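MRNA export factor (Human herpesvirus 1, PDB 4YXP) regulates viral gene expression, inhibits cellular splicing and mediates nuclear export of viral intronless mRNAs, this chain being its dimeric, zinc-binding C-terminal domain. Local coordinates at residues B[75-78]-B[79-83]; B[96-99]-B[100-104]; B[108-111]-B[112-116]; B[123-126]-B[127-130]; B[189-192]-B[193-197]. All blocks are in the same frame, centred on the assembly; numbering follows the deposited sequence.

Interaction 1. Residues B[75-78]-B[79-83]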
loop_
_atom_site.group_PDB
_atom_site.type_symbol
_atom_site.label_atom_id
_atom_site.label_comp_id
_atom_site.label_asym_id
_atom_site.label_seq_id
_atom_site.Cartn_x
_atom_site.Cartn_y
_atom_site.Cartn_z
ATOM N N TRP B 75 1.620 -1.751 -28.623
ATOM C CA TRP B 75 2.595 -2.826 -28.487
ATOM C C TRP B 75 3.654 -2.716 -29.587
ATOM O O TRP B 75 4.839 -2.940 -29.348
ATOM C CB TRP B 75 1.906 -4.190 -28.546
ATOM C CG TRP B 75 2.856 -5.334 -28.708
ATOM C CD1 TRP B 75 2.953 -6.175 -29.783
ATOM C CD2 TRP B 75 3.854 -5.761 -27.774
ATOM N NE1 TRP B 75 3.947 -7.100 -29.570
ATOM C CE2 TRP B 75 4.517 -6.866 -28.346
ATOM C CE3 TRP B 75 4.254 -5.316 -26.510
ATOM C CZ2 TRP B 75 5.552 -7.532 -27.696
ATOM C CZ3 TRP B 75 5.281 -5.980 -25.869
ATOM C CH2 TRP B 75 5.918 -7.076 -26.463
ATOM N N GLU B 76 3.216 -2.360 -30.789
ATOM C CA GLU B 76 4.122 -2.250 -31.934
ATOM C C GLU B 76 5.157 -1.145 -31.711
ATOM O O GLU B 76 6.328 -1.300 -32.055
ATOM C CB GLU B 76 3.333 -1.986 -33.221
ATOM C CG GLU B 76 2.590 -3.206 -33.768
ATOM C CD GLU B 76 1.437 -3.658 -32.880
ATOM O OE1 GLU B 76 0.849 -2.809 -32.172
ATOM O OE2 GLU B 76 1.117 -4.866 -32.892
ATOM N N THR B 77 4.721 -0.032 -31.132
ATOM C CA THR B 77 5.616 1.084 -30.840
ATOM C C THR B 77 6.608 0.715 -29.737
ATOM O O THR B 77 7.783 1.088 -29.795
ATOM C CB THR B 77 4.819 2.345 -30.426
ATOM O OG1 THR B 77 4.044 2.804 -31.540
ATOM C CG2 THR B 77 5.747 3.470 -29.967
ATOM N N LEU B 78 6.141 -0.016 -28.730
ATOM C CA LEU B 78 7.009 -0.440 -27.640
ATOM C C LEU B 78 8.089 -1.386 -28.171
ATOM O O LEU B 78 9.247 -1.328 -27.753
ATOM C CB LEU B 78 6.190 -1.113 -26.532
ATOM C CG LEU B 78 6.937 -1.610 -25.289
ATOM C CD1 LEU B 78 7.729 -0.500 -24.616
ATOM C CD2 LEU B 78 5.952 -2.217 -24.303
ATOM N N VAL B 79 7.714 -2.251 -29.102
ATOM C CA VAL B 79 8.674 -3.179 -29.682
ATOM C C VAL B 79 9.729 -2.385 -30.450
ATOM O O VAL B 79 10.918 -2.700 -30.397
ATOM C CB VAL B 79 7.967 -4.221 -30.578
ATOM C CG1 VAL B 79 8.955 -4.942 -31.486
ATOM C CG2 VAL B 79 7.228 -5.234 -29.709
ATOM N N ALA B 80 9.292 -1.342 -31.147
ATOM C CA ALA B 80 10.192 -0.554 -31.984
ATOM C C ALA B 80 11.112 0.348 -31.155
ATOM O O ALA B 80 12.312 0.436 -31.419
ATOM C CB ALA B 80 9.389 0.282 -32.967
ATOM N N HIS B 81 10.547 1.008 -30.149
ATOM C CA HIS B 81 11.270 2.026 -29.390
ATOM C C HIS B 81 11.841 1.514 -28.072
ATOM O O HIS B 81 12.656 2.192 -27.444
ATOM C CB HIS B 81 10.351 3.216 -29.113
ATOM C CG HIS B 81 10.005 4.009 -30.327
ATOM N ND1 HIS B 81 9.190 5.118 -30.291
ATOM C CD2 HIS B 81 10.367 3.860 -31.630
ATOM C CE1 HIS B 81 9.060 5.619 -31.509
ATOM N NE2 HIS B 81 9.771 4.865 -32.336
ATOM N N GLY B 82 11.413 0.329 -27.652
ATOM C CA GLY B 82 11.877 -0.253 -26.403
ATOM C C GLY B 82 13.391 -0.345 -26.265
ATOM O O GLY B 82 13.951 0.089 -25.258
ATOM N N PRO B 83 14.066 -0.926 -27.269
ATOM C CA PRO B 83 15.524 -1.074 -27.194
ATOM C C PRO B 83 16.264 0.236 -26.919
ATOM O O PRO B 83 17.286 0.221 -26.233
ATOM C CB PRO B 83 15.881 -1.632 -28.573
ATOM C CG PRO B 83 14.672 -2.414 -28.960
ATOM C CD PRO B 83 13.508 -1.613 -28.447
#
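Trp75 turns its CG away from the backbone N (chi1 168°), and its indole leans along the helix to meet Val79 one turn later. Val79 answers with CG2, which stands anti to its own carbonyl carbon. This position, beside the backbone N, points CG2 back toward the turn that carries Trp75. The methyl sits over one face of the indole, 3.7 Å from CG2 to the centroid of the six-membered ring and 23° off the ring normal. This is a CH-pi contact. CG2 lies off the ring centre, and its nearest ring atom is CE2 of Trp75, at 3.4 Å.

A second i to i+4 pair lies on another side of the helix. The CG2 methyl of Thr77 approaches ND1 of His81 at 3.8 Å, a looser van der Waals contact.

The backbone of 75-83 is held by four successive helical bonds. His81 N bonds to Thr77 O at 2.8 Å. Gly82 N reaches Leu78 O at 2.7 Å, with a more bent angle of 132°. Pro83 has no N-H to give, and the helix kinks there.

This is the start of helix 75-91, which packs on helix 112-132. Leu78 lies on Ala124 and Val79 on His131, while Lys127 makes a cation-pi contact with Trp75. Phe269 and Ser273 of the second subunit touch Leu78 and Trp75, within the C-terminal region important for dimerization.

Interaction 2. Residues B[96-99]-B[100-104]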
loop_
_atom_site.group_PDB
_atom_site.type_symbol
_atom_site.label_atom_id
_atom_site.label_comp_id
_atom_site.label_asym_id
_atom_site.label_seq_id
_atom_site.Cartn_x
_atom_site.Cartn_y
_atom_site.Cartn_z
ATOM N N ALA B 96 20.190 5.889 -13.567
ATOM C CA ALA B 96 19.238 4.788 -13.449
ATOM C C ALA B 96 18.894 4.487 -11.993
ATOM O O ALA B 96 17.747 4.178 -11.680
ATOM C CB ALA B 96 19.785 3.538 -14.124
ATOM N N SER B 97 19.885 4.565 -11.109
ATOM C CA SER B 97 19.653 4.299 -9.691
ATOM C C SER B 97 18.753 5.384 -9.103
ATOM O O SER B 97 17.843 5.098 -8.323
ATOM C CB SER B 97 20.976 4.226 -8.920
ATOM O OG SER B 97 21.536 5.512 -8.724
ATOM N N THR B 98 19.019 6.629 -9.486
ATOM C CA THR B 98 18.164 7.752 -9.120
ATOM C C THR B 98 16.729 7.509 -9.589
ATOM O O THR B 98 15.784 7.608 -8.804
ATOM C CB THR B 98 18.697 9.073 -9.722
ATOM O OG1 THR B 98 20.006 9.342 -9.207
ATOM C CG2 THR B 98 17.785 10.238 -9.385
ATOM N N ALA B 99 16.572 7.181 -10.870
ATOM C CA ALA B 99 15.250 6.934 -11.447
ATOM C C ALA B 99 14.524 5.805 -10.719
ATOM O O ALA B 99 13.323 5.893 -10.443
ATOM C CB ALA B 99 15.373 6.609 -12.924
ATOM N N LYS B 100 15.261 4.745 -10.417
ATOM C CA LYS B 100 14.707 3.571 -9.755
ATOM C C LYS B 100 14.180 3.928 -8.364
ATOM O O LYS B 100 13.105 3.478 -7.966
ATOM C CB LYS B 100 15.777 2.476 -9.675
ATOM C CG LYS B 100 15.354 1.174 -9.015
ATOM C CD LYS B 100 16.405 0.094 -9.260
ATOM C CE LYS B 100 16.680 -0.745 -8.022
ATOM N NZ LYS B 100 17.548 -1.920 -8.337
ATOM N N ALA B 101 14.932 4.745 -7.633
ATOM C CA ALA B 101 14.528 5.168 -6.297
ATOM C C ALA B 101 13.232 5.972 -6.333
ATOM O O ALA B 101 12.358 5.790 -5.486
ATOM C CB ALA B 101 15.632 5.983 -5.645
ATOM N N MET B 102 13.110 6.864 -7.311
ATOM C CA MET B 102 11.917 7.696 -7.434
ATOM C C MET B 102 10.710 6.880 -7.893
ATOM O O MET B 102 9.607 7.042 -7.368
ATOM C CB MET B 102 12.170 8.853 -8.403
ATOM C CG MET B 102 12.759 10.103 -7.740
ATOM S SD MET B 102 13.074 11.429 -8.925
ATOM C CE MET B 102 14.159 10.601 -10.062
ATOM N N ARG B 103 10.917 5.996 -8.859
ATOM C CA ARG B 103 9.831 5.152 -9.351
ATOM C C ARG B 103 9.290 4.263 -8.235
ATOM O O ARG B 103 8.096 3.969 -8.184
ATOM C CB ARG B 103 10.298 4.289 -10.523
ATOM C CG ARG B 103 9.233 3.310 -11.036
ATOM C CD ARG B 103 9.739 2.506 -12.228
ATOM N NE ARG B 103 8.812 1.443 -12.613
ATOM C CZ ARG B 103 7.842 1.567 -13.513
ATOM N NH1 ARG B 103 7.647 2.718 -14.152
ATOM N NH2 ARG B 103 7.057 0.531 -13.778
ATOM N N ASP B 104 10.176 3.829 -7.345
ATOM C CA ASP B 104 9.784 2.945 -6.260
ATOM C C ASP B 104 8.789 3.664 -5.358
ATOM O O ASP B 104 7.789 3.079 -4.941
ATOM C CB ASP B 104 11.006 2.486 -5.464
ATOM C CG ASP B 104 10.726 1.250 -4.628
ATOM O OD1 ASP B 104 10.911 0.126 -5.138
ATOM O OD2 ASP B 104 10.314 1.401 -3.464
#
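Residues 96-104 form regular alpha helix, and each carbonyl from Ala96 to Ala99 accepts the N-H four residues on. The bond from Lys100 N to Ala96 O is 2.8 Å long. That from Met102 N to Thr98 O is longer, at 3.2 Å. Arg103 N to Ala99 O is the straightest of the four, with 164° at the hydrogen.

Thr98 and Met102 make the side-chain contact. They lie side by side and point the same way. The CG2 methyl of Thr98 meets the CE methyl of Met102 at 3.7 Å. The Met102 chain runs straight through chi2 and then bends at chi3 (-57°), which folds CE back toward the preceding turn. The same methyl lies 3.6 Å from Thr98 O. Thr98 OG1 bonds back to Arg94 O. Phe43 lies against both Thr98 and Met102.

The long polar chains leave the helix. Arg103 extends from CG to NE. Its NE hydrogen-bonds to Thr145 OG1, while NH1 forms a salt bridge with Glu121 OE1 and a hydrogen bond to Gly266 O of the second subunit. Lys100 NZ bonds to Pro138 O.

The chemistry is therefore split. Within the helix the side chains meet through methyl groups alone, so the contact has little directional demand. The directional bonds of the buried Arg103 go outward, and its guanidinium ties helix 93-109 both to its own chain and to the dimer partner.

Interaction 3. Residues B[108-111]-B[112-116]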
loop_
_atom_site.group_PDB
_atom_site.type_symbol
_atom_site.label_atom_id
_atom_site.label_comp_id
_atom_site.label_asym_id
_atom_site.label_seq_id
_atom_site.Cartn_x
_atom_site.Cartn_y
_atom_site.Cartn_z
ATOM N N ARG B 108 4.600 2.890 -4.913
ATOM C CA ARG B 108 4.121 2.539 -3.581
ATOM C C ARG B 108 3.000 3.465 -3.098
ATOM O O ARG B 108 2.350 3.177 -2.084
ATOM C CB ARG B 108 5.295 2.535 -2.590
ATOM C CG ARG B 108 6.164 1.292 -2.757
ATOM C CD ARG B 108 7.430 1.263 -1.915
ATOM N NE ARG B 108 8.232 0.095 -2.279
ATOM C CZ ARG B 108 8.061 -1.132 -1.796
ATOM N NH1 ARG B 108 7.133 -1.377 -0.881
ATOM N NH2 ARG B 108 8.837 -2.121 -2.218
ATOM N N GLN B 109 2.749 4.556 -3.822
ATOM C CA GLN B 109 1.670 5.476 -3.449
ATOM C C GLN B 109 0.609 5.654 -4.543
ATOM O O GLN B 109 -0.289 6.484 -4.405
ATOM C CB GLN B 109 2.248 6.846 -3.061
ATOM C CG GLN B 109 3.006 7.578 -4.164
ATOM C CD GLN B 109 2.096 8.318 -5.130
ATOM O OE1 GLN B 109 1.459 9.307 -4.769
ATOM N NE2 GLN B 109 2.039 7.842 -6.369
ATOM N N GLU B 110 0.700 4.873 -5.617
ATOM C CA GLU B 110 -0.278 4.958 -6.708
ATOM C C GLU B 110 -1.655 4.444 -6.296
ATOM O O GLU B 110 -1.761 3.577 -5.427
ATOM C CB GLU B 110 0.209 4.163 -7.929
ATOM C CG GLU B 110 1.245 4.881 -8.758
ATOM C CD GLU B 110 1.629 4.117 -10.015
ATOM O OE1 GLU B 110 1.738 2.870 -9.953
ATOM O OE2 GLU B 110 1.822 4.769 -11.062
ATOM N N ASN B 111 -2.708 4.970 -6.925
ATOM C CA ASN B 111 -4.064 4.481 -6.664
ATOM C C ASN B 111 -4.271 3.172 -7.426
ATOM O O ASN B 111 -3.380 2.733 -8.153
ATOM C CB ASN B 111 -5.125 5.533 -7.033
ATOM C CG ASN B 111 -5.227 5.801 -8.532
ATOM O OD1 ASN B 111 -4.913 4.956 -9.364
ATOM N ND2 ASN B 111 -5.694 6.996 -8.874
ATOM N N PHE B 112 -5.428 2.538 -7.255
ATOM C CA PHE B 112 -5.596 1.168 -7.738
ATOM C C PHE B 112 -5.449 1.048 -9.256
ATOM O O PHE B 112 -4.763 0.150 -9.739
ATOM C CB PHE B 112 -6.951 0.604 -7.310
ATOM C CG PHE B 112 -7.181 -0.809 -7.767
ATOM C CD1 PHE B 112 -6.327 -1.826 -7.365
ATOM C CD2 PHE B 112 -8.238 -1.121 -8.603
ATOM C CE1 PHE B 112 -6.530 -3.130 -7.784
ATOM C CE2 PHE B 112 -8.446 -2.425 -9.028
ATOM C CZ PHE B 112 -7.592 -3.429 -8.619
ATOM N N ILE B 113 -6.089 1.939 -10.008
ATOM C CA ILE B 113 -6.008 1.886 -11.464
ATOM C C ILE B 113 -4.574 2.153 -11.912
ATOM O O ILE B 113 -4.076 1.514 -12.842
ATOM C CB ILE B 113 -6.988 2.884 -12.119
ATOM C CG1 ILE B 113 -8.433 2.545 -11.746
ATOM C CG2 ILE B 113 -6.823 2.886 -13.647
ATOM C CD1 ILE B 113 -8.903 1.169 -12.204
ATOM N N GLU B 114 -3.909 3.097 -11.257
ATOM C CA GLU B 114 -2.518 3.396 -11.581
ATOM C C GLU B 114 -1.628 2.186 -11.310
ATOM O O GLU B 114 -0.721 1.886 -12.087
ATOM C CB GLU B 114 -2.031 4.607 -10.784
ATOM C CG GLU B 114 -2.621 5.928 -11.255
ATOM C CD GLU B 114 -2.308 7.086 -10.322
ATOM O OE1 GLU B 114 -1.960 6.847 -9.142
ATOM O OE2 GLU B 114 -2.413 8.243 -10.771
ATOM N N ALA B 115 -1.898 1.483 -10.213
ATOM C CA ALA B 115 -1.134 0.290 -9.866
ATOM C C ALA B 115 -1.286 -0.795 -10.937
ATOM O O ALA B 115 -0.307 -1.446 -11.318
ATOM C CB ALA B 115 -1.571 -0.243 -8.503
ATOM N N LEU B 116 -2.512 -0.990 -11.415
ATOM C CA LEU B 116 -2.766 -1.965 -12.469
ATOM C C LEU B 116 -1.952 -1.615 -13.707
ATOM O O LEU B 116 -1.346 -2.488 -14.333
ATOM C CB LEU B 116 -4.256 -2.019 -12.817
ATOM C CG LEU B 116 -5.202 -2.544 -11.732
ATOM C CD1 LEU B 116 -6.646 -2.455 -12.200
ATOM C CD2 LEU B 116 -4.856 -3.975 -11.351
HETATM O O HOH W 1 -0.041 8.815 -8.423
HETATM O O HOH W 2 0.668 4.042 -13.144
#
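Glu110 and Asn111 are extended where helix 93-109 gives way to helix 112-132, and the new helix opens with the bond from Ala115 N to Asn111 O (2.8 Å).

Asn111 and Glu114 grip each other twice. OD1 of Asn111 accepts from Glu114 N at 2.8 Å, and the donor lies nearly in line with the amide C=O (174°). In return OE1 of Glu114 accepts from Asn111 N at 3.0 Å. That N-H comes to the anti side of the carboxylate, 26° out of its plane. Asn111 places its CG between backbone N and carbonyl carbon (chi1 68°), which swings OD1 over the first turn. The amide and carboxylate are stacked.

Glu110 crosses Glu114 obliquely, and their CB atoms meet at 3.7 Å. Two waters join the segments. One accepts from Gln109 NE2 and donates to Glu114 OE1, 2.8 Å away. The other donates to Glu110 OE2 and Glu114 O. The second oxygen of Glu110, OE1, bonds to Ser118. If both carboxylates are ionised, the waters, Ser118 and Asn111 N probably offset their repulsion.

Glu110 O accepts from Asn152, while Phe112 packs on Leu157 and Leu239, so the corner is tied to helices 146-167 and 230-241. The reciprocal pair of bonds is a capping box, with Asn111 as N-cap, a classical way to start a helix.

Interaction 4. Residues B[123-126]-B[127-130]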
loop_
_atom_site.group_PDB
_atom_site.type_symbol
_atom_site.label_atom_id
_atom_site.label_comp_id
_atom_site.label_asym_id
_atom_site.label_seq_id
_atom_site.Cartn_x
_atom_site.Cartn_y
_atom_site.Cartn_z
ATOM N N LEU B 123 5.247 -5.857 -16.982
ATOM C CA LEU B 123 5.192 -7.106 -17.734
ATOM C C LEU B 123 5.331 -6.889 -19.243
ATOM O O LEU B 123 5.929 -7.714 -19.935
ATOM C CB LEU B 123 3.891 -7.853 -17.423
ATOM C CG LEU B 123 3.716 -8.332 -15.972
ATOM C CD1 LEU B 123 2.510 -9.248 -15.857
ATOM C CD2 LEU B 123 4.959 -9.037 -15.442
ATOM N N ALA B 124 4.795 -5.787 -19.760
ATOM C CA ALA B 124 4.951 -5.495 -21.184
ATOM C C ALA B 124 6.412 -5.178 -21.499
ATOM O O ALA B 124 6.924 -5.547 -22.561
ATOM C CB ALA B 124 4.051 -4.345 -21.602
ATOM N N TRP B 125 7.079 -4.500 -20.570
ATOM C CA TRP B 125 8.509 -4.217 -20.696
ATOM C C TRP B 125 9.297 -5.521 -20.750
ATOM O O TRP B 125 10.179 -5.691 -21.592
ATOM C CB TRP B 125 8.985 -3.345 -19.529
ATOM C CG TRP B 125 10.448 -2.995 -19.559
ATOM C CD1 TRP B 125 11.432 -3.505 -18.759
ATOM C CD2 TRP B 125 11.088 -2.048 -20.427
ATOM N NE1 TRP B 125 12.644 -2.935 -19.078
ATOM C CE2 TRP B 125 12.459 -2.040 -20.097
ATOM C CE3 TRP B 125 10.635 -1.211 -21.452
ATOM C CZ2 TRP B 125 13.380 -1.227 -20.758
ATOM C CZ3 TRP B 125 11.553 -0.403 -22.106
ATOM C CH2 TRP B 125 12.908 -0.419 -21.756
ATOM N N CYS B 126 8.969 -6.446 -19.853
ATOM C CA CYS B 126 9.601 -7.761 -19.854
ATOM C C CYS B 126 9.335 -8.493 -21.166
ATOM O O CYS B 126 10.223 -9.150 -21.709
ATOM C CB CYS B 126 9.103 -8.604 -18.679
ATOM S SG CYS B 126 9.754 -8.086 -17.081
ATOM N N LYS B 127 8.112 -8.381 -21.677
ATOM C CA LYS B 127 7.754 -9.081 -22.903
ATOM C C LYS B 127 8.521 -8.498 -24.087
ATOM O O LYS B 127 8.886 -9.217 -25.019
ATOM C CB LYS B 127 6.247 -9.013 -23.168
ATOM C CG LYS B 127 5.819 -9.948 -24.293
ATOM C CD LYS B 127 4.331 -9.902 -24.589
ATOM C CE LYS B 127 4.003 -10.824 -25.760
ATOM N NZ LYS B 127 2.549 -10.912 -26.051
ATOM N N MET B 128 8.768 -7.194 -24.042
ATOM C CA MET B 128 9.529 -6.528 -25.093
ATOM C C MET B 128 10.986 -6.990 -25.063
ATOM O O MET B 128 11.580 -7.257 -26.110
ATOM C CB MET B 128 9.433 -5.007 -24.936
ATOM C CG MET B 128 10.245 -4.208 -25.959
ATOM S SD MET B 128 11.993 -4.028 -25.537
ATOM C CE MET B 128 11.898 -3.082 -24.019
ATOM N N CYS B 129 11.558 -7.093 -23.866
ATOM C CA CYS B 129 12.937 -7.559 -23.717
ATOM C C CYS B 129 13.084 -8.972 -24.269
ATOM O O CYS B 129 14.041 -9.279 -24.987
ATOM C CB CYS B 129 13.368 -7.528 -22.246
ATOM S SG CYS B 129 13.622 -5.872 -21.544
ATOM N N ILE B 130 12.128 -9.828 -23.921
ATOM C CA ILE B 130 12.125 -11.216 -24.363
ATOM C C ILE B 130 12.018 -11.288 -25.882
ATOM O O ILE B 130 12.709 -12.078 -26.524
ATOM C CB ILE B 130 10.981 -11.998 -23.679
ATOM C CG1 ILE B 130 11.296 -12.164 -22.191
ATOM C CG2 ILE B 130 10.765 -13.362 -24.346
ATOM C CD1 ILE B 130 10.187 -12.798 -21.376
#
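A Met-aromatic contact and a Cys sulfur-aromatic contact both fall on one face of the Trp125 indole, inside helix 112-132.

The apolar part comes from Met128. Its CE methyl lies 3.5 Å from the centroid of the six-membered ring, 19° off the normal, a CH-pi contact. The closest ring atom is CZ3 of Trp125, 3.3 Å from CE. Trp125 and Met128 lie side by side and point the same way. Met128 starts out anti to its backbone N, then bends at chi2 (-82°) and again at chi3. These bends bring the methyl onto that face of the ring. Its sulfur stays farther off, with SD 5.2 Å from the same centroid.

Cys129 supplies the second sulfur. SG stands over the five-membered ring, 4.2 Å from its centroid. The two residues thus cover different halves of the indole.

Hydrogen bonding is regular along the backbone, with four i to i+4 bonds from Lys127 N to Leu123 O through Ile130 N to Cys126 O. The indole N-H is used elsewhere: Trp125 NE1 bonds to Asp140 OD2, which restrains the turn of the indole. Lys127 extends away and bonds through NZ to Tyr226 O.

Surrounding packing on Trp125 comes from two helices and the second subunit: Leu85 and Tyr86 of helix 75-91, Ile142 and Ile143 of helix 141-144, and Phe269 of the second subunit. CG1 of Ile130 comes to 3.2 Å from Cys126 O.

Interaction 5. Residues B[189-192]-B[193-197]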
loop_
_atom_site.group_PDB
_atom_site.type_symbol
_atom_site.label_atom_id
_atom_site.label_comp_id
_atom_site.label_asym_id
_atom_site.label_seq_id
_atom_site.Cartn_x
_atom_site.Cartn_y
_atom_site.Cartn_z
ATOM N N ALA B 189 -5.584 -13.587 -11.133
ATOM C CA ALA B 189 -5.104 -13.121 -9.839
ATOM C C ALA B 189 -3.820 -13.845 -9.456
ATOM O O ALA B 189 -2.830 -13.209 -9.090
ATOM C CB ALA B 189 -6.163 -13.313 -8.767
ATOM N N SER B 190 -3.833 -15.171 -9.540
ATOM C CA SER B 190 -2.650 -15.948 -9.190
ATOM C C SER B 190 -1.518 -15.687 -10.187
ATOM O O SER B 190 -0.347 -15.708 -9.817
ATOM C CB SER B 190 -2.978 -17.445 -9.123
ATOM O OG SER B 190 -3.607 -17.907 -10.301
ATOM N N PHE B 191 -1.863 -15.428 -11.445
ATOM C CA PHE B 191 -0.845 -15.079 -12.440
ATOM C C PHE B 191 -0.101 -13.814 -12.031
ATOM O O PHE B 191 1.131 -13.797 -11.949
ATOM C CB PHE B 191 -1.461 -14.878 -13.828
ATOM C CG PHE B 191 -0.492 -14.309 -14.833
ATOM C CD1 PHE B 191 0.431 -15.127 -15.463
ATOM C CD2 PHE B 191 -0.492 -12.957 -15.128
ATOM C CE1 PHE B 191 1.333 -14.607 -16.377
ATOM C CE2 PHE B 191 0.408 -12.429 -16.042
ATOM C CZ PHE B 191 1.321 -13.254 -16.665
ATOM N N VAL B 192 -0.855 -12.750 -11.781
ATOM C CA VAL B 192 -0.266 -11.459 -11.460
ATOM C C VAL B 192 0.628 -11.558 -10.224
ATOM O O VAL B 192 1.753 -11.068 -10.219
ATOM C CB VAL B 192 -1.364 -10.391 -11.265
ATOM C CG1 VAL B 192 -0.781 -9.098 -10.694
ATOM C CG2 VAL B 192 -2.060 -10.107 -12.589
ATOM N N PHE B 193 0.145 -12.196 -9.171
ATOM C CA PHE B 193 0.892 -12.169 -7.922
ATOM C C PHE B 193 2.060 -13.156 -7.913
ATOM O O PHE B 193 3.121 -12.841 -7.382
ATOM C CB PHE B 193 -0.062 -12.404 -6.749
ATOM C CG PHE B 193 -0.830 -11.173 -6.377
ATOM C CD1 PHE B 193 -0.253 -10.208 -5.569
ATOM C CD2 PHE B 193 -2.100 -10.947 -6.883
ATOM C CE1 PHE B 193 -0.944 -9.052 -5.243
ATOM C CE2 PHE B 193 -2.793 -9.794 -6.563
ATOM C CZ PHE B 193 -2.215 -8.847 -5.742
ATOM N N VAL B 194 1.896 -14.319 -8.533
ATOM C CA VAL B 194 2.983 -15.290 -8.598
ATOM C C VAL B 194 4.123 -14.755 -9.477
ATOM O O VAL B 194 5.297 -14.845 -9.112
ATOM C CB VAL B 194 2.483 -16.654 -9.111
ATOM C CG1 VAL B 194 3.658 -17.596 -9.391
ATOM C CG2 VAL B 194 1.548 -17.285 -8.094
ATOM N N ILE B 195 3.782 -14.199 -10.633
ATOM C CA ILE B 195 4.807 -13.713 -11.555
ATOM C C ILE B 195 5.551 -12.527 -10.949
ATOM O O ILE B 195 6.781 -12.491 -10.959
ATOM C CB ILE B 195 4.199 -13.351 -12.923
ATOM C CG1 ILE B 195 3.652 -14.605 -13.611
ATOM C CG2 ILE B 195 5.234 -12.668 -13.820
ATOM C CD1 ILE B 195 4.693 -15.697 -13.874
ATOM N N LEU B 196 4.819 -11.556 -10.419
ATOM C CA LEU B 196 5.455 -10.400 -9.796
ATOM C C LEU B 196 6.316 -10.826 -8.604
ATOM O O LEU B 196 7.396 -10.279 -8.391
ATOM C CB LEU B 196 4.412 -9.373 -9.349
ATOM C CG LEU B 196 3.635 -8.627 -10.436
ATOM C CD1 LEU B 196 2.747 -7.570 -9.799
ATOM C CD2 LEU B 196 4.558 -7.989 -11.469
ATOM N N ALA B 197 5.842 -11.798 -7.828
ATOM C CA ALA B 197 6.598 -12.271 -6.670
ATOM C C ALA B 197 7.892 -12.951 -7.110
ATOM O O ALA B 197 8.941 -12.764 -6.491
ATOM C CB ALA B 197 5.761 -13.223 -5.832
#
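Phe191 meets Ile195 across one turn of helix 188-204. CG1 of Ile195 lies over a face of the phenyl ring, 4.0 Å from its centroid and 26° off the normal, in a CH-pi contact. The CG1 atom is offset toward the rim, where CE1 of Phe191 is 3.6 Å away. Phe191 holds its CG anti to the backbone N (chi1 171°), which leans the ring up the helix toward Ile195.

A second pair follows one residue on. Val192 and Leu196 lie side by side, and CG1 of Val192 is 3.9 Å from CD1 of Leu196. Phe193 looks back instead. The edge of its ring faces Ala189 O, and CD2 is 3.2 Å from that oxygen. Four backbone bonds carry these pairs, among them Ile195 N to Phe191 O at 3.0 Å.

Farther out, Leu123 of helix 112-132 touches Phe191, Ile195 and Leu196, and Leu16 of the second subunit reaches Phe191. Phe193 fits against Leu150, Ala154 and Leu161 of helix 146-167, and Ser190 OG bonds to Asp187 OD1 and Lys186 N.

The turn lies within the zinc-finger region, though the Ala189 side chain is still about 12 Å from the zinc ion. Every residue that touches here is buried. The side-chain to side-chain contacts are apolar. The turn is held by its backbone bonds and by buried apolar surface, with no polar side-chain bond across it.

How the interactions relate
Interactions 1 and 4 touch directly, their centres 10 Å apart. Leu78 O meets CG of Met128 at 3.5 Å, and Gly82 CA meets CE of Met128 at 3.7 Å, so the methyl on the Trp125 ring also abuts helix 75-91. Interactions 4 and 5 join through Leu123, whose CD1 is 3.8 Å from CE2 of Phe191. Interactions 2 and 3 share helix 93-109, and interactions 3 and 4 share helix 112-132, with centres 20 Å apart. All five come within reach of the second subunit, as befits an intertwined dimer. Interaction 5 alone lies in the zinc-finger region, where Cys163, His242, Cys246 and Cys251 bind the metal.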